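Local structure of A rubisco-like protein (Burkholderia fungorum, 3NWR) at residues Glu12-Glu16 with Leu134-Tyr138. The protein is a rubisco-like protein classed as a lyase that probably acts on an enolate-forming substrate, as its relatives do. Residues are numbered along the deposited sequence; the frame is centred on the assembly and turned at random.
Sequences EDTLE and LPASY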
ATOM      1  N   GLU A  12      14.767 -24.310   5.584  1.00 32.63           N
ATOM      2  CA  GLU A  12      14.208 -24.283   4.236  1.00 31.57           C
ATOM      3  C   GLU A  12      12.680 -24.336   4.229  1.00 29.98           C
ATOM      4  O   GLU A  12      12.058 -24.089   3.200  1.00 32.92           O
ATOM      5  CB  GLU A  12      14.779 -25.426   3.391  1.00 40.06           C
ATOM      6  CG  GLU A  12      15.878 -24.994   2.430  1.00 44.30           C
ATOM      7  CD  GLU A  12      16.719 -26.159   1.944  1.00 56.83           C
ATOM      8  OE1 GLU A  12      16.789 -27.181   2.661  1.00 63.54           O
ATOM      9  OE2 GLU A  12      17.318 -26.051   0.852  1.00 61.66           O
ATOM     10  N   ASP A  13      12.085 -24.663   5.374  1.00 24.69           N
ATOM     11  CA  ASP A  13      10.629 -24.733   5.495  1.00 22.95           C
ATOM     12  C   ASP A  13      10.051 -23.503   6.193  1.00 18.20           C
ATOM     13  O   ASP A  13       8.858 -23.460   6.510  1.00 19.30           O
ATOM     14  CB  ASP A  13      10.205 -26.008   6.240  1.00 25.76           C
ATOM     15  CG  ASP A  13      10.592 -27.275   5.495  1.00 34.63           C
ATOM     16  OD1 ASP A  13      11.055 -28.234   6.150  1.00 39.77           O
ATOM     17  OD2 ASP A  13      10.441 -27.309   4.256  1.00 40.14           O
ATOM     18  N   THR A  14      10.899 -22.507   6.437  1.00 19.05           N
ATOM     19  CA  THR A  14      10.454 -21.285   7.106  1.00 17.37           C
ATOM     20  C   THR A  14      11.016 -20.048   6.428  1.00 18.44           C
ATOM     21  O   THR A  14      11.951 -20.126   5.644  1.00 18.36           O
ATOM     22  CB  THR A  14      10.905 -21.226   8.579  1.00 19.43           C
ATOM     23  OG1 THR A  14      12.336 -21.121   8.640  1.00 22.78           O
ATOM     24  CG2 THR A  14      10.452 -22.455   9.342  1.00 20.73           C
ATOM     25  N   LEU A  15      10.423 -18.902   6.736  1.00 17.39           N
ATOM     26  CA  LEU A  15      11.085 -17.631   6.493  1.00 15.96           C
ATOM     27  C   LEU A  15      11.161 -16.894   7.827  1.00 16.74           C
ATOM     28  O   LEU A  15      10.473 -17.248   8.789  1.00 16.85           O
ATOM     29  CB  LEU A  15      10.348 -16.800   5.431  1.00 16.20           C
ATOM     30  CG  LEU A  15       8.912 -16.385   5.760  1.00 16.29           C
ATOM     31  CD1 LEU A  15       8.866 -15.157   6.678  1.00 16.99           C
ATOM     32  CD2 LEU A  15       8.152 -16.122   4.464  1.00 18.90           C
ATOM     33  N   GLU A  16      12.006 -15.877   7.892  1.00 17.23           N
ATOM     34  CA  GLU A  16      12.124 -15.082   9.099  1.00 14.70           C
ATOM     35  C   GLU A  16      11.833 -13.608   8.841  1.00 14.39           C
ATOM     36  O   GLU A  16      12.125 -13.075   7.770  1.00 15.86           O
ATOM     37  CB  GLU A  16      13.500 -15.256   9.728  1.00 18.48           C
ATOM     38  CG  GLU A  16      13.715 -16.675  10.221  1.00 21.97           C
ATOM     39  CD  GLU A  16      15.087 -16.900  10.805  1.00 25.53           C
ATOM     40  OE1 GLU A  16      15.873 -15.928  10.912  1.00 26.92           O
ATOM     41  OE2 GLU A  16      15.375 -18.061  11.160  1.00 31.41           O
ATOM     42  N   LEU A 134      14.368 -15.078   3.273  1.00 15.26           N
ATOM     43  CA  LEU A 134      13.686 -16.168   2.590  1.00 15.75           C
ATOM     44  C   LEU A 134      14.695 -17.183   2.064  1.00 16.37           C
ATOM     45  O   LEU A 134      15.765 -16.805   1.593  1.00 18.87           O
ATOM     46  CB  LEU A 134      12.873 -15.614   1.409  1.00 18.26           C
ATOM     47  CG  LEU A 134      11.471 -15.043   1.696  1.00 22.67           C
ATOM     48  CD1 LEU A 134      11.502 -13.921   2.713  1.00 21.93           C
ATOM     49  CD2 LEU A 134      10.813 -14.553   0.410  1.00 23.46           C
ATOM     50  N   PRO A 135      14.350 -18.478   2.128  1.00 16.08           N
ATOM     51  CA  PRO A 135      15.210 -19.491   1.502  1.00 17.82           C
ATOM     52  C   PRO A 135      15.206 -19.322  -0.002  1.00 18.76           C
ATOM     53  O   PRO A 135      14.199 -18.904  -0.576  1.00 18.87           O
ATOM     54  CB  PRO A 135      14.524 -20.821   1.860  1.00 21.79           C
ATOM     55  CG  PRO A 135      13.570 -20.510   2.968  1.00 21.05           C
ATOM     56  CD  PRO A 135      13.176 -19.068   2.790  1.00 17.59           C
ATOM     57  N   ALA A 136      16.326 -19.649  -0.642  1.00 18.17           N
ATOM     58  CA  ALA A 136      16.427 -19.566  -2.092  1.00 17.41           C
ATOM     59  C   ALA A 136      15.346 -20.375  -2.806  1.00 16.98           C
ATOM     60  O   ALA A 136      14.792 -19.933  -3.812  1.00 18.04           O
ATOM     61  CB  ALA A 136      17.816 -20.024  -2.546  1.00 19.63           C
ATOM     62  N   SER A 137      15.053 -21.567  -2.296  1.00 19.40           N
ATOM     63  CA  SER A 137      14.062 -22.433  -2.927  1.00 19.21           C
ATOM     64  C   SER A 137      12.663 -21.819  -2.900  1.00 17.85           C
ATOM     65  O   SER A 137      11.842 -22.084  -3.774  1.00 19.68           O
ATOM     66  CB  SER A 137      14.055 -23.818  -2.270  1.00 20.10           C
ATOM     67  OG  SER A 137      13.794 -23.741  -0.875  1.00 23.26           O
ATOM     68  N   TYR A 138      12.397 -21.003  -1.887  1.00 18.72           N
ATOM     69  CA  TYR A 138      11.124 -20.289  -1.812  1.00 17.90           C
ATOM     70  C   TYR A 138      11.136 -19.083  -2.756  1.00 15.26           C
ATOM     71  O   TYR A 138      10.187 -18.863  -3.519  1.00 15.10           O
ATOM     72  CB  TYR A 138      10.863 -19.850  -0.371  1.00 15.40           C
ATOM     73  CG  TYR A 138       9.514 -19.216  -0.111  1.00 16.13           C
ATOM     74  CD1 TYR A 138       8.326 -19.901  -0.369  1.00 15.40           C
ATOM     75  CD2 TYR A 138       9.429 -17.938   0.443  1.00 15.70           C
ATOM     76  CE1 TYR A 138       7.084 -19.318  -0.100  1.00 15.40           C
ATOM     77  CE2 TYR A 138       8.197 -17.349   0.706  1.00 14.82           C
ATOM     78  CZ  TYR A 138       7.034 -18.043   0.430  1.00 15.58           C
ATOM     79  OH  TYR A 138       5.808 -17.465   0.701  1.00 14.67           O
TER
HETATM   80  O   HOH W   1      16.864 -22.970  -0.443  1.00 26.95           O
HETATM   81  O   HOH W   2      11.637 -23.142   0.667  1.00 28.04           O
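P135 and L15 bring together, through apolar and water-mediated contacts, the start of strand 14-23 and the turn that leads from strand 126-133 into helix 136-139. The CG-CD edge of the proline ring packs on T14 O, which is 3.2 Å from P135 CG and 3.3 Å from P135 CD; E12 O lies farther from P135 CG, at 3.9 Å. P135 holds the N-cap position, and a weak backbone bond from Y138 N to P135 O begins the helical turn. L15, buried, points toward the 134-138 segment. Its CB meets L134 CD1 at 4.1 Å, and its CD2 comes to 4.0 Å from Y138 CE2, crossing the ring obliquely. With CG of Y138 anti to the backbone N (chi1 -174°), the ring extends from the helix to the leucines; L134 CG lies at its edge, in plane, while the hydroxyl bonds to D104 O. In the rubisco-like N-terminal domain, strands 14-23 and 126-133 are antiparallel neighbours in a four-stranded sheet; segment 134-138 leaves it after R133, which pairs with E16, and beyond that point side-chain packing and waters join the two segments, with L110 and V114 of helix 107-114 also packing on L15. On the solvent-facing side, at E12 and S137, two waters bridge the segments. One donates to E12 O at 2.7 Å and lies equally close to S137 OG, tying the E12 carbonyl to the serine hydroxyl. The other accepts from S137 N at 2.9 Å, at the first turn of the helix, and donates only weakly to E12 OE2, a carboxylate carried there by a chain extended beyond CG (chi2 162°).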